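Alkaline phosphatase (Antarctic bacterium, PDB 2W5V) probably hydrolyses phosphate monoesters, using two zinc ions and one magnesium ion together with a phosphorylated serine intermediate. Local coordinates at residues 70-75 and 356-361; 93-98 and 109-114; 222-227 and 270-275; 47-52 and 305-310. The protein carries 1 engineered substitution. All blocks are in the same frame, centred on the assembly; numbering follows the deposited sequence.

How the contacts relate
From the N terminus, helix 47-52 comes first, and contact 4 returns it to the loop 305-310. Strand 68-73 follows and pairs in contact 1 with strand 356-359, near the C terminus; the segments alternate, so contacts 1 and 4 cross. Both also touch the second subunit. Contact 2 closes a short loop between helices 86-93 and 114-120, nested inside both wider loops, and Lys96 joins it to contact 1 by a salt bridge to Glu359. Contact 3 opens later, setting the loop 222-227 against helix 267-291. It too is nested in both wider loops and packs on contact 4, with Ile274 against helix 47-52 and Leu270 against Phe307.

Contact 1 (70-75 and 356-361); sequences GLIKTS and GIYENN
Gly356 O accepts Leu71 N at 2.9 Å, one of four backbone bonds between these parallel segments. A beta carbon on Gly70 would collide with that oxygen and crowd the Tyr358 ring. Ile357 lies beside Leu71 and points the same way, CD1 to CD1 at 4.0 Å. Tyr358 is held through both backbone polar atoms, its N by Leu71 O (3.0 Å) and its O by Lys73 N (2.9 Å). Its CG sits between the backbone N and the carbonyl carbon (chi1 44°), which brings the ring toward Ile72, whose CG2 meets CE1 obliquely at 3.4 Å; Leu71 O lies over one face, offset toward the rim. Glu359 runs alongside Lys73, and a water links OE2 to Lys73 NZ, while OE1 forms a salt bridge with Lys96. Asn360 N bonds to Lys73 O at 2.9 Å, its CB packs on Ile72 CD1, its ND2 reaches Thr74 O through a second water, and its OD1 binds Lys96 NZ. With an alanine here the amide is gone, which would probably leave Lys96 short of one acceptor and the water on Thr74 O without its second partner. Strand 68-73 thus lies between strand 356-359, at one edge of the large mixed sheet within this chain, and antiparallel strand 342-347; helix 86-93 covers Ile72 and Asn360, whereas Leu71 and Ile357 face Phe345 and Tyr63 of the second subunit.

Contact 2 (93-98 and 109-114); sequences CGIKTY and TAVKSI
Val111 meets Ile95 and Cys93 in a small apolar cluster. Its CG1 stands between the backbone N and the carbonyl carbon (chi1 38°), a turn that directs this methyl at both partners, Ile95 CD1 at 3.7 Å and Cys93 CB at 3.9 Å. CG2 adds a second contact to Cys93 CB at 4.0 Å, so the valine straddles that carbon, while the Ile95 and Val111 side chains slide past each other in opposite directions. Shortening Val111 to an alanine removes both methyls and would probably open a gap between Ile95 and Cys93. A van der Waals contact of sulfur comes next: Cys93 SG rests on Ser113 CB at 3.8 Å, where the two backbones come closest, CA to CA 4.4 Å. Polar bonding is directed elsewhere. Ser113 is the N-cap of helix 114-120: its OG caps a backbone N beyond it and its own N binds Glu116 OE1, a reciprocal pattern consistent with a capping box. The contact therefore joins the end of helix 86-93, where Gly94 departs from helical angles with a positive phi, to the start of helix 114-120, and a backbone bond between Ile114 and Ser92 ties the same two helices together.

Contact 3 (222-227 and 270-275); sequences TMEKGR and LISEIN
Met223 and Glu273 mark the closest backbone approach, CA to CA 6.3 Å, where the turn 222-227, drawn together by Lys225 N and Arg227 N on Thr222 O, lies against one side of helix 267-291. Glu273 bends at chi2 (-62°) so that its carboxylate reaches the turn with both oxygens. OE2 receives Met223 N at 2.9 Å on its syn lone pair, in an almost straight bond (179° at the hydrogen). OE1 forms a salt bridge with both terminal nitrogens of Arg227, NH2 at 2.8 Å and NH1 at 3.0 Å. This is an end-on grip on one atom that lies in the guanidinium plane, although the carboxylate plane is turned 60° away. The Met223 side chain crosses Glu273 obliquely, its CG 3.5 Å from OE2, and also touches Ser272 O. A water links three polar groups, donating to Glu273 OE2 (2.7 Å) and Ser272 OG (2.8 Å) and accepting from Glu224 N (3.0 Å). Ser272 OG also bonds to Ser268 O within the helix. Arg227 has further partners in Asp276 OD2 and Pro221 O, and Glu224 bonds to Ser268, which with Asn266 binds a magnesium ion. The buried carboxylate of Glu273 thus has a peptide N-H, a guanidinium group and a water around it, surroundings likely to favour its charged form; a salt bridge and a nearly straight N-H bond tie loop to helix.

Contact 4 (47-52 and 305-310); sequences LSQISS and GGFTLA
Phe307 reaches Ser48, Gln49 and Ser52 because its CG is anti to the backbone N (chi1 180°), which sends the ring along the side of helix 47-52. Gln49 bends at chi2 (84°), folding its amide back beside the base of that ring, with NE2 3.4 Å from Phe307 CB and the amide plane 34° from the ring plane. The same NE2 is bonded to Glu303 OE2, which helps to hold the amide in place. The ring presents its edge to the helix: Ser48 O lies 3.5 Å from CE2, and Ser52 CB meets that same Phe307 CE2 at 3.9 Å. At the backbone of Phe307, Ser48 CB comes to 3.1 Å from its O. The Ser48 hydroxyl OG lies 2.7 Å from a water that donates to Thr308 OG1 at 3.0 Å and so bridges the two segments. Leu309, at the centre of an inverse gamma turn, adds a second apolar contact: its CD1 touches Ser51 CB at 3.6 Å and reaches toward the backbone of Ser52. The hydroxyls of Ser51 and Ser52 bond back to carbonyls of the same segment, Ser52 OG to Gln49 O and Ser51 OG to Leu47 O, the latter bond coming from above the carbonyl plane. Ser51 OG also bonds to Leu341 N and Thr340 OG1 of the second subunit. Helix 47-52 is thereby set between the loop 305-310, helix 267-291, whose Leu270 touches both Phe307 and Gln49, and strand 342-347, where Ile50 packs on Pro343.

Contact 1 (70-75 and 356-361)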
loop_
_atom_site.group_PDB
_atom_site.type_symbol
_atom_site.label_atom_id
_atom_site.label_comp_id
_atom_site.label_asym_id
_atom_site.label_seq_id
_atom_site.Cartn_x
_atom_site.Cartn_y
_atom_site.Cartn_z
ATOM N N GLY B 70 4.188 -1.265 7.326
ATOM C CA GLY B 70 5.383 -1.408 6.503
ATOM C C GLY B 70 5.016 -1.952 5.130
ATOM O O GLY B 70 3.838 -2.113 4.839
ATOM N N LEU B 71 6.012 -2.239 4.294
ATOM C CA LEU B 71 5.767 -2.751 2.950
ATOM C C LEU B 71 6.792 -3.829 2.679
ATOM O O LEU B 71 7.966 -3.641 2.974
ATOM C CB LEU B 71 5.914 -1.649 1.884
ATOM C CG LEU B 71 4.973 -0.438 1.958
ATOM C CD1 LEU B 71 5.334 0.643 0.933
ATOM C CD2 LEU B 71 3.535 -0.878 1.762
ATOM N N ILE B 72 6.353 -4.961 2.133
ATOM C CA ILE B 72 7.298 -6.014 1.747
ATOM C C ILE B 72 7.394 -6.246 0.248
ATOM O O ILE B 72 6.404 -6.140 -0.489
ATOM C CB ILE B 72 6.993 -7.373 2.434
ATOM C CG1 ILE B 72 5.525 -7.781 2.242
ATOM C CG2 ILE B 72 7.320 -7.297 3.905
ATOM C CD1 ILE B 72 5.219 -9.214 2.770
ATOM N N LYS B 73 8.605 -6.576 -0.190
ATOM C CA LYS B 73 8.857 -6.966 -1.561
ATOM C C LYS B 73 8.808 -8.486 -1.608
ATOM O O LYS B 73 9.451 -9.149 -0.793
ATOM C CB LYS B 73 10.225 -6.452 -2.012
ATOM C CG LYS B 73 10.481 -6.722 -3.492
ATOM C CD LYS B 73 11.768 -6.090 -3.992
ATOM C CE LYS B 73 12.004 -6.486 -5.451
ATOM N NZ LYS B 73 13.285 -5.926 -5.952
ATOM N N THR B 74 8.047 -9.043 -2.549
ATOM C CA THR B 74 7.664 -10.453 -2.445
ATOM C C THR B 74 8.327 -11.426 -3.422
ATOM O O THR B 74 7.996 -12.617 -3.410
ATOM C CB THR B 74 6.149 -10.614 -2.621
ATOM O OG1 THR B 74 5.783 -10.138 -3.927
ATOM C CG2 THR B 74 5.388 -9.821 -1.546
ATOM N N SER B 75 9.231 -10.948 -4.271
ATOM C CA SER B 75 9.842 -11.835 -5.276
ATOM C C SER B 75 10.567 -13.019 -4.634
ATOM O O SER B 75 11.107 -12.903 -3.533
ATOM C CB SER B 75 10.801 -11.065 -6.198
ATOM O OG SER B 75 10.119 -10.065 -6.943
ATOM N N GLY B 356 8.666 0.710 7.666
ATOM C CA GLY B 356 9.604 0.800 6.561
ATOM C C GLY B 356 9.366 -0.239 5.471
ATOM O O GLY B 356 8.316 -0.890 5.415
ATOM N N ILE B 357 10.350 -0.397 4.595
ATOM C CA ILE B 357 10.205 -1.256 3.424
ATOM C C ILE B 357 11.309 -2.295 3.454
ATOM O O ILE B 357 12.470 -1.959 3.699
ATOM C CB ILE B 357 10.323 -0.434 2.127
ATOM C CG1 ILE B 357 9.277 0.689 2.124
ATOM C CG2 ILE B 357 10.174 -1.338 0.891
ATOM C CD1 ILE B 357 9.257 1.535 0.817
ATOM N N TYR B 358 10.956 -3.556 3.216
ATOM C CA TYR B 358 11.944 -4.636 3.324
ATOM C C TYR B 358 11.531 -5.876 2.533
ATOM O O TYR B 358 10.416 -5.953 1.988
ATOM C CB TYR B 358 12.206 -4.983 4.800
ATOM C CG TYR B 358 10.945 -5.084 5.642
ATOM C CD1 TYR B 358 10.305 -6.306 5.831
ATOM C CD2 TYR B 358 10.389 -3.953 6.238
ATOM C CE1 TYR B 358 9.140 -6.405 6.592
ATOM C CE2 TYR B 358 9.221 -4.041 7.003
ATOM C CZ TYR B 358 8.606 -5.271 7.180
ATOM O OH TYR B 358 7.448 -5.371 7.933
ATOM N N GLU B 359 12.434 -6.849 2.458
ATOM C CA GLU B 359 12.129 -8.085 1.744
ATOM C C GLU B 359 11.175 -8.925 2.580
ATOM O O GLU B 359 11.250 -8.905 3.809
ATOM C CB GLU B 359 13.410 -8.867 1.446
ATOM C CG GLU B 359 14.392 -8.109 0.556
ATOM C CD GLU B 359 13.948 -8.036 -0.899
ATOM O OE1 GLU B 359 12.922 -8.659 -1.254
ATOM O OE2 GLU B 359 14.636 -7.358 -1.694
ATOM N N ASN B 360 10.266 -9.643 1.917
ATOM C CA ASN B 360 9.340 -10.536 2.621
ATOM C C ASN B 360 9.997 -11.468 3.644
ATOM O O ASN B 360 9.429 -11.710 4.712
ATOM C CB ASN B 360 8.437 -11.336 1.656
ATOM C CG ASN B 360 9.212 -12.259 0.716
ATOM O OD1 ASN B 360 10.443 -12.260 0.671
ATOM N ND2 ASN B 360 8.473 -13.052 -0.052
ATOM N N ASN B 361 11.187 -11.984 3.346
ATOM C CA ASN B 361 11.780 -12.942 4.282
ATOM C C ASN B 361 12.214 -12.305 5.594
ATOM O O ASN B 361 12.461 -13.006 6.572
ATOM C CB ASN B 361 12.919 -13.752 3.662
ATOM C CG ASN B 361 14.086 -12.895 3.234
ATOM O OD1 ASN B 361 13.953 -12.040 2.362
ATOM N ND2 ASN B 361 15.254 -13.138 3.827
HETATM O O HOH W 1 15.202 -6.917 -4.211
HETATM O O HOH W 2 8.872 -15.211 -2.403
#

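Contact 2 (93-98 and 109-114)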
loop_
_atom_site.group_PDB
_atom_site.type_symbol
_atom_site.label_atom_id
_atom_site.label_comp_id
_atom_site.label_asym_id
_atom_site.label_seq_id
_atom_site.Cartn_x
_atom_site.Cartn_y
_atom_site.Cartn_z
ATOM N N CYS B 93 10.447 -19.323 7.370
ATOM C CA CYS B 93 11.836 -19.776 7.483
ATOM C C CYS B 93 12.881 -18.676 7.310
ATOM O O CYS B 93 14.038 -18.857 7.681
ATOM C CB CYS B 93 12.116 -20.911 6.496
ATOM S SG CYS B 93 11.107 -22.384 6.813
ATOM N N GLY B 94 12.478 -17.545 6.741
ATOM C CA GLY B 94 13.367 -16.399 6.652
ATOM C C GLY B 94 14.355 -16.405 5.498
ATOM O O GLY B 94 15.363 -15.692 5.534
ATOM N N ILE B 95 14.071 -17.198 4.469
ATOM C CA ILE B 95 14.914 -17.234 3.280
ATOM C C ILE B 95 14.094 -17.008 2.014
ATOM O O ILE B 95 12.912 -17.346 1.968
ATOM C CB ILE B 95 15.609 -18.592 3.138
ATOM C CG1 ILE B 95 14.556 -19.702 3.080
ATOM C CG2 ILE B 95 16.580 -18.809 4.291
ATOM C CD1 ILE B 95 15.031 -20.924 2.391
ATOM N N LYS B 96 14.729 -16.429 0.996
ATOM C CA LYS B 96 14.173 -16.421 -0.348
ATOM C C LYS B 96 14.402 -17.807 -0.940
ATOM O O LYS B 96 15.504 -18.352 -0.855
ATOM C CB LYS B 96 14.896 -15.396 -1.222
ATOM C CG LYS B 96 14.723 -13.948 -0.791
ATOM C CD LYS B 96 13.396 -13.379 -1.287
ATOM C CE LYS B 96 13.408 -11.855 -1.268
ATOM N NZ LYS B 96 12.028 -11.293 -1.497
ATOM N N THR B 97 13.371 -18.372 -1.550
ATOM C CA THR B 97 13.483 -19.701 -2.141
ATOM C C THR B 97 12.672 -19.758 -3.431
ATOM O O THR B 97 12.052 -18.757 -3.810
ATOM C CB THR B 97 13.061 -20.798 -1.135
ATOM O OG1 THR B 97 13.356 -22.091 -1.681
ATOM C CG2 THR B 97 11.572 -20.702 -0.789
ATOM N N TYR B 98 12.691 -20.906 -4.109
ATOM C CA TYR B 98 12.092 -21.039 -5.437
ATOM C C TYR B 98 10.578 -21.251 -5.362
ATOM O O TYR B 98 10.092 -21.858 -4.412
ATOM C CB TYR B 98 12.778 -22.168 -6.237
ATOM C CG TYR B 98 12.697 -23.571 -5.616
ATOM C CD1 TYR B 98 11.586 -24.379 -5.827
ATOM C CD2 TYR B 98 13.738 -24.082 -4.846
ATOM C CE1 TYR B 98 11.497 -25.642 -5.278
ATOM C CE2 TYR B 98 13.660 -25.358 -4.292
ATOM C CZ TYR B 98 12.535 -26.134 -4.514
ATOM O OH TYR B 98 12.430 -27.405 -3.978
ATOM N N THR B 109 17.359 -28.117 0.381
ATOM C CA THR B 109 17.593 -28.613 1.737
ATOM C C THR B 109 16.644 -27.962 2.741
ATOM O O THR B 109 16.301 -26.787 2.609
ATOM C CB THR B 109 19.038 -28.360 2.198
ATOM O OG1 THR B 109 19.317 -26.958 2.152
ATOM C CG2 THR B 109 20.024 -29.102 1.303
ATOM N N ALA B 110 16.222 -28.714 3.754
ATOM C CA ALA B 110 15.310 -28.149 4.741
ATOM C C ALA B 110 15.981 -27.027 5.528
ATOM O O ALA B 110 17.193 -27.038 5.769
ATOM C CB ALA B 110 14.779 -29.225 5.680
ATOM N N VAL B 111 15.176 -26.056 5.927
ATOM C CA VAL B 111 15.661 -24.965 6.745
ATOM C C VAL B 111 14.764 -24.871 7.982
ATOM O O VAL B 111 13.570 -25.175 7.914
ATOM C CB VAL B 111 15.713 -23.639 5.933
ATOM C CG1 VAL B 111 14.531 -23.543 4.996
ATOM C CG2 VAL B 111 15.758 -22.438 6.847
ATOM N N LYS B 112 15.349 -24.484 9.112
ATOM C CA LYS B 112 14.610 -24.397 10.372
ATOM C C LYS B 112 13.543 -23.301 10.332
ATOM O O LYS B 112 13.837 -22.160 9.992
ATOM C CB LYS B 112 15.575 -24.121 11.518
ATOM C CG LYS B 112 14.960 -24.205 12.906
ATOM C CD LYS B 112 16.059 -24.057 13.945
ATOM C CE LYS B 112 15.557 -24.272 15.364
ATOM N NZ LYS B 112 16.667 -24.047 16.344
ATOM N N SER B 113 12.316 -23.655 10.708
ATOM C CA SER B 113 11.182 -22.726 10.655
ATOM C C SER B 113 10.906 -22.042 11.992
ATOM O O SER B 113 11.420 -22.451 13.037
ATOM C CB SER B 113 9.921 -23.472 10.221
ATOM O OG SER B 113 9.332 -24.129 11.331
ATOM N N ILE B 114 10.066 -21.011 11.956
ATOM C CA ILE B 114 9.705 -20.280 13.166
ATOM C C ILE B 114 8.911 -21.175 14.129
ATOM O O ILE B 114 9.008 -21.030 15.348
ATOM C CB ILE B 114 8.910 -18.989 12.832
ATOM C CG1 ILE B 114 8.834 -18.064 14.057
ATOM C CG2 ILE B 114 7.543 -19.346 12.316
ATOM C CD1 ILE B 114 10.192 -17.565 14.541
#

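Contact 3 (222-227 and 270-275)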
loop_
_atom_site.group_PDB
_atom_site.type_symbol
_atom_site.label_atom_id
_atom_site.label_comp_id
_atom_site.label_asym_id
_atom_site.label_seq_id
_atom_site.Cartn_x
_atom_site.Cartn_y
_atom_site.Cartn_z
ATOM N N THR B 222 -16.781 -21.899 0.820
ATOM C CA THR B 222 -16.624 -20.452 0.676
ATOM C C THR B 222 -17.560 -19.763 1.661
ATOM O O THR B 222 -18.462 -20.398 2.209
ATOM C CB THR B 222 -16.945 -19.955 -0.751
ATOM O OG1 THR B 222 -18.317 -20.239 -1.078
ATOM C CG2 THR B 222 -16.018 -20.613 -1.769
ATOM N N MET B 223 -17.346 -18.473 1.894
ATOM C CA MET B 223 -18.267 -17.694 2.718
ATOM C C MET B 223 -19.654 -17.717 2.078
ATOM O O MET B 223 -20.671 -17.847 2.763
ATOM C CB MET B 223 -17.787 -16.245 2.849
ATOM C CG MET B 223 -16.545 -16.051 3.718
ATOM S SD MET B 223 -16.750 -16.736 5.382
ATOM C CE MET B 223 -18.048 -15.674 6.042
ATOM N N GLU B 224 -19.685 -17.599 0.754
ATOM C CA GLU B 224 -20.951 -17.537 0.030
ATOM C C GLU B 224 -21.704 -18.866 0.118
ATOM O O GLU B 224 -22.907 -18.925 -0.143
ATOM C CB GLU B 224 -20.733 -17.116 -1.430
ATOM C CG GLU B 224 -20.335 -15.643 -1.597
ATOM C CD GLU B 224 -20.111 -15.232 -3.049
ATOM O OE1 GLU B 224 -19.751 -16.093 -3.872
ATOM O OE2 GLU B 224 -20.292 -14.043 -3.371
ATOM N N LYS B 225 -20.996 -19.929 0.491
ATOM C CA LYS B 225 -21.622 -21.232 0.668
ATOM C C LYS B 225 -21.823 -21.556 2.143
ATOM O O LYS B 225 -22.083 -22.699 2.497
ATOM C CB LYS B 225 -20.796 -22.328 -0.001
ATOM C CG LYS B 225 -20.862 -22.324 -1.514
ATOM C CD LYS B 225 -22.180 -22.897 -1.998
ATOM C CE LYS B 225 -22.234 -22.952 -3.517
ATOM N NZ LYS B 225 -23.544 -23.475 -4.009
ATOM N N GLY B 226 -21.683 -20.549 2.999
ATOM C CA GLY B 226 -22.041 -20.684 4.401
ATOM C C GLY B 226 -20.959 -21.165 5.353
ATOM O O GLY B 226 -21.256 -21.852 6.322
ATOM N N ARG B 227 -19.704 -20.806 5.099
ATOM C CA ARG B 227 -18.636 -21.171 6.031
ATOM C C ARG B 227 -18.835 -20.468 7.371
ATOM O O ARG B 227 -18.437 -20.974 8.412
ATOM C CB ARG B 227 -17.255 -20.836 5.462
ATOM C CG ARG B 227 -16.096 -21.354 6.322
ATOM C CD ARG B 227 -14.736 -21.075 5.702
ATOM N NE ARG B 227 -14.383 -19.652 5.685
ATOM C CZ ARG B 227 -14.070 -18.975 4.585
ATOM N NH1 ARG B 227 -14.067 -19.587 3.405
ATOM N NH2 ARG B 227 -13.755 -17.687 4.661
ATOM N N LEU B 270 -14.035 -12.680 -3.835
ATOM C CA LEU B 270 -12.883 -12.002 -3.250
ATOM C C LEU B 270 -13.308 -11.143 -2.065
ATOM O O LEU B 270 -12.733 -11.230 -0.976
ATOM C CB LEU B 270 -12.205 -11.129 -4.306
ATOM C CG LEU B 270 -10.860 -10.494 -3.962
ATOM C CD1 LEU B 270 -10.098 -10.200 -5.250
ATOM C CD2 LEU B 270 -11.043 -9.222 -3.122
ATOM N N ILE B 271 -14.331 -10.322 -2.280
ATOM C CA ILE B 271 -14.786 -9.386 -1.261
ATOM C C ILE B 271 -15.302 -10.077 0.003
ATOM O O ILE B 271 -14.957 -9.684 1.123
ATOM C CB ILE B 271 -15.853 -8.430 -1.824
ATOM C CG1 ILE B 271 -15.198 -7.442 -2.789
ATOM C CG2 ILE B 271 -16.536 -7.677 -0.700
ATOM C CD1 ILE B 271 -16.187 -6.599 -3.562
ATOM N N SER B 272 -16.121 -11.109 -0.163
ATOM C CA SER B 272 -16.662 -11.806 0.999
ATOM C C SER B 272 -15.545 -12.499 1.780
ATOM O O SER B 272 -15.591 -12.572 3.013
ATOM C CB SER B 272 -17.768 -12.801 0.607
ATOM O OG SER B 272 -17.315 -13.748 -0.340
ATOM N N GLU B 273 -14.536 -12.999 1.072
ATOM C CA GLU B 273 -13.448 -13.697 1.753
ATOM C C GLU B 273 -12.573 -12.721 2.550
ATOM O O GLU B 273 -12.167 -13.018 3.674
ATOM C CB GLU B 273 -12.603 -14.516 0.772
ATOM C CG GLU B 273 -13.357 -15.664 0.066
ATOM C CD GLU B 273 -13.898 -16.728 1.024
ATOM O OE1 GLU B 273 -13.194 -17.090 1.988
ATOM O OE2 GLU B 273 -15.028 -17.221 0.805
ATOM N N ILE B 274 -12.283 -11.556 1.988
ATOM C CA ILE B 274 -11.428 -10.625 2.720
ATOM C C ILE B 274 -12.201 -9.934 3.843
ATOM O O ILE B 274 -11.623 -9.577 4.864
ATOM C CB ILE B 274 -10.696 -9.612 1.815
ATOM C CG1 ILE B 274 -9.604 -8.898 2.624
ATOM C CG2 ILE B 274 -11.666 -8.623 1.217
ATOM C CD1 ILE B 274 -8.676 -8.041 1.794
ATOM N N ASN B 275 -13.508 -9.761 3.662
ATOM C CA ASN B 275 -14.347 -9.277 4.753
ATOM C C ASN B 275 -14.286 -10.221 5.959
ATOM O O ASN B 275 -14.227 -9.773 7.107
ATOM C CB ASN B 275 -15.797 -9.081 4.296
ATOM C CG ASN B 275 -16.010 -7.752 3.578
ATOM O OD1 ASN B 275 -15.107 -6.915 3.508
ATOM N ND2 ASN B 275 -17.211 -7.551 3.048
HETATM O O HOH W 3 -17.228 -16.489 -0.649
#

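Contact 4 (47-52 and 305-310)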
loop_
_atom_site.group_PDB
_atom_site.type_symbol
_atom_site.label_atom_id
_atom_site.label_comp_id
_atom_site.label_asym_id
_atom_site.label_seq_id
_atom_site.Cartn_x
_atom_site.Cartn_y
_atom_site.Cartn_z
ATOM N N LEU B 47 -3.006 -4.102 -1.692
ATOM C CA LEU B 47 -3.639 -2.965 -1.035
ATOM C C LEU B 47 -5.017 -2.683 -1.637
ATOM O O LEU B 47 -5.919 -2.226 -0.934
ATOM C CB LEU B 47 -2.741 -1.732 -1.107
ATOM C CG LEU B 47 -3.269 -0.443 -0.470
ATOM C CD1 LEU B 47 -3.728 -0.659 0.971
ATOM C CD2 LEU B 47 -2.182 0.620 -0.545
ATOM N N SER B 48 -5.197 -2.976 -2.923
ATOM C CA SER B 48 -6.517 -2.791 -3.543
ATOM C C SER B 48 -7.560 -3.729 -2.922
ATOM O O SER B 48 -8.690 -3.323 -2.644
ATOM C CB SER B 48 -6.446 -3.000 -5.053
ATOM O OG SER B 48 -5.764 -1.931 -5.697
ATOM N N GLN B 49 -7.173 -4.978 -2.687
ATOM C CA GLN B 49 -8.068 -5.936 -2.043
ATOM C C GLN B 49 -8.415 -5.478 -0.635
ATOM O O GLN B 49 -9.577 -5.506 -0.230
ATOM C CB GLN B 49 -7.427 -7.324 -1.968
ATOM C CG GLN B 49 -7.455 -8.121 -3.262
ATOM C CD GLN B 49 -6.308 -7.777 -4.187
ATOM O OE1 GLN B 49 -5.602 -6.791 -3.980
ATOM N NE2 GLN B 49 -6.118 -8.590 -5.218
ATOM N N ILE B 50 -7.396 -5.065 0.112
ATOM C CA ILE B 50 -7.595 -4.544 1.457
ATOM C C ILE B 50 -8.555 -3.362 1.423
ATOM O O ILE B 50 -9.445 -3.241 2.269
ATOM C CB ILE B 50 -6.249 -4.090 2.085
ATOM C CG1 ILE B 50 -5.337 -5.301 2.362
ATOM C CG2 ILE B 50 -6.485 -3.278 3.350
ATOM C CD1 ILE B 50 -3.876 -4.903 2.588
ATOM N N SER B 51 -8.370 -2.492 0.436
ATOM C CA SER B 51 -9.206 -1.302 0.303
ATOM C C SER B 51 -10.701 -1.606 0.144
ATOM O O SER B 51 -11.555 -0.813 0.560
ATOM C CB SER B 51 -8.723 -0.462 -0.873
ATOM O OG SER B 51 -7.423 0.026 -0.613
ATOM N N SER B 52 -11.028 -2.754 -0.443
ATOM C CA SER B 52 -12.433 -3.088 -0.659
ATOM C C SER B 52 -13.223 -3.144 0.648
ATOM O O SER B 52 -14.415 -2.867 0.653
ATOM C CB SER B 52 -12.593 -4.389 -1.471
ATOM O OG SER B 52 -12.197 -5.528 -0.729
ATOM N N GLY B 305 -4.633 -11.105 -9.391
ATOM C CA GLY B 305 -5.719 -10.688 -10.262
ATOM C C GLY B 305 -5.669 -9.249 -10.753
ATOM O O GLY B 305 -6.394 -8.886 -11.676
ATOM N N GLY B 306 -4.817 -8.424 -10.148
ATOM C CA GLY B 306 -4.797 -7.013 -10.493
ATOM C C GLY B 306 -6.130 -6.373 -10.132
ATOM O O GLY B 306 -6.622 -5.498 -10.840
ATOM N N PHE B 307 -6.720 -6.836 -9.034
ATOM C CA PHE B 307 -7.987 -6.301 -8.529
ATOM C C PHE B 307 -7.906 -4.774 -8.425
ATOM O O PHE B 307 -6.941 -4.222 -7.889
ATOM C CB PHE B 307 -8.297 -6.945 -7.166
ATOM C CG PHE B 307 -9.582 -6.477 -6.517
ATOM C CD1 PHE B 307 -10.824 -6.956 -6.944
ATOM C CD2 PHE B 307 -9.542 -5.607 -5.438
ATOM C CE1 PHE B 307 -11.996 -6.549 -6.324
ATOM C CE2 PHE B 307 -10.711 -5.184 -4.813
ATOM C CZ PHE B 307 -11.942 -5.658 -5.253
ATOM N N THR B 308 -8.924 -4.095 -8.947
ATOM C CA THR B 308 -8.920 -2.640 -9.018
ATOM C C THR B 308 -10.303 -2.070 -8.687
ATOM O O THR B 308 -11.322 -2.562 -9.182
ATOM C CB THR B 308 -8.475 -2.187 -10.411
ATOM O OG1 THR B 308 -7.138 -2.648 -10.641
ATOM C CG2 THR B 308 -8.515 -0.675 -10.540
ATOM N N LEU B 309 -10.334 -1.047 -7.836
ATOM C CA LEU B 309 -11.589 -0.397 -7.449
ATOM C C LEU B 309 -11.931 0.713 -8.454
ATOM O O LEU B 309 -11.960 1.902 -8.118
ATOM C CB LEU B 309 -11.500 0.156 -6.019
ATOM C CG LEU B 309 -11.309 -0.924 -4.948
ATOM C CD1 LEU B 309 -11.129 -0.307 -3.572
ATOM C CD2 LEU B 309 -12.491 -1.883 -4.955
ATOM N N ALA B 310 -12.186 0.300 -9.690
ATOM C CA ALA B 310 -12.449 1.222 -10.789
ATOM C C ALA B 310 -13.819 1.864 -10.660
ATOM O O ALA B 310 -14.685 1.374 -9.927
ATOM C CB ALA B 310 -12.341 0.489 -12.140
HETATM O O HOH W 4 -5.396 -1.571 -8.382
#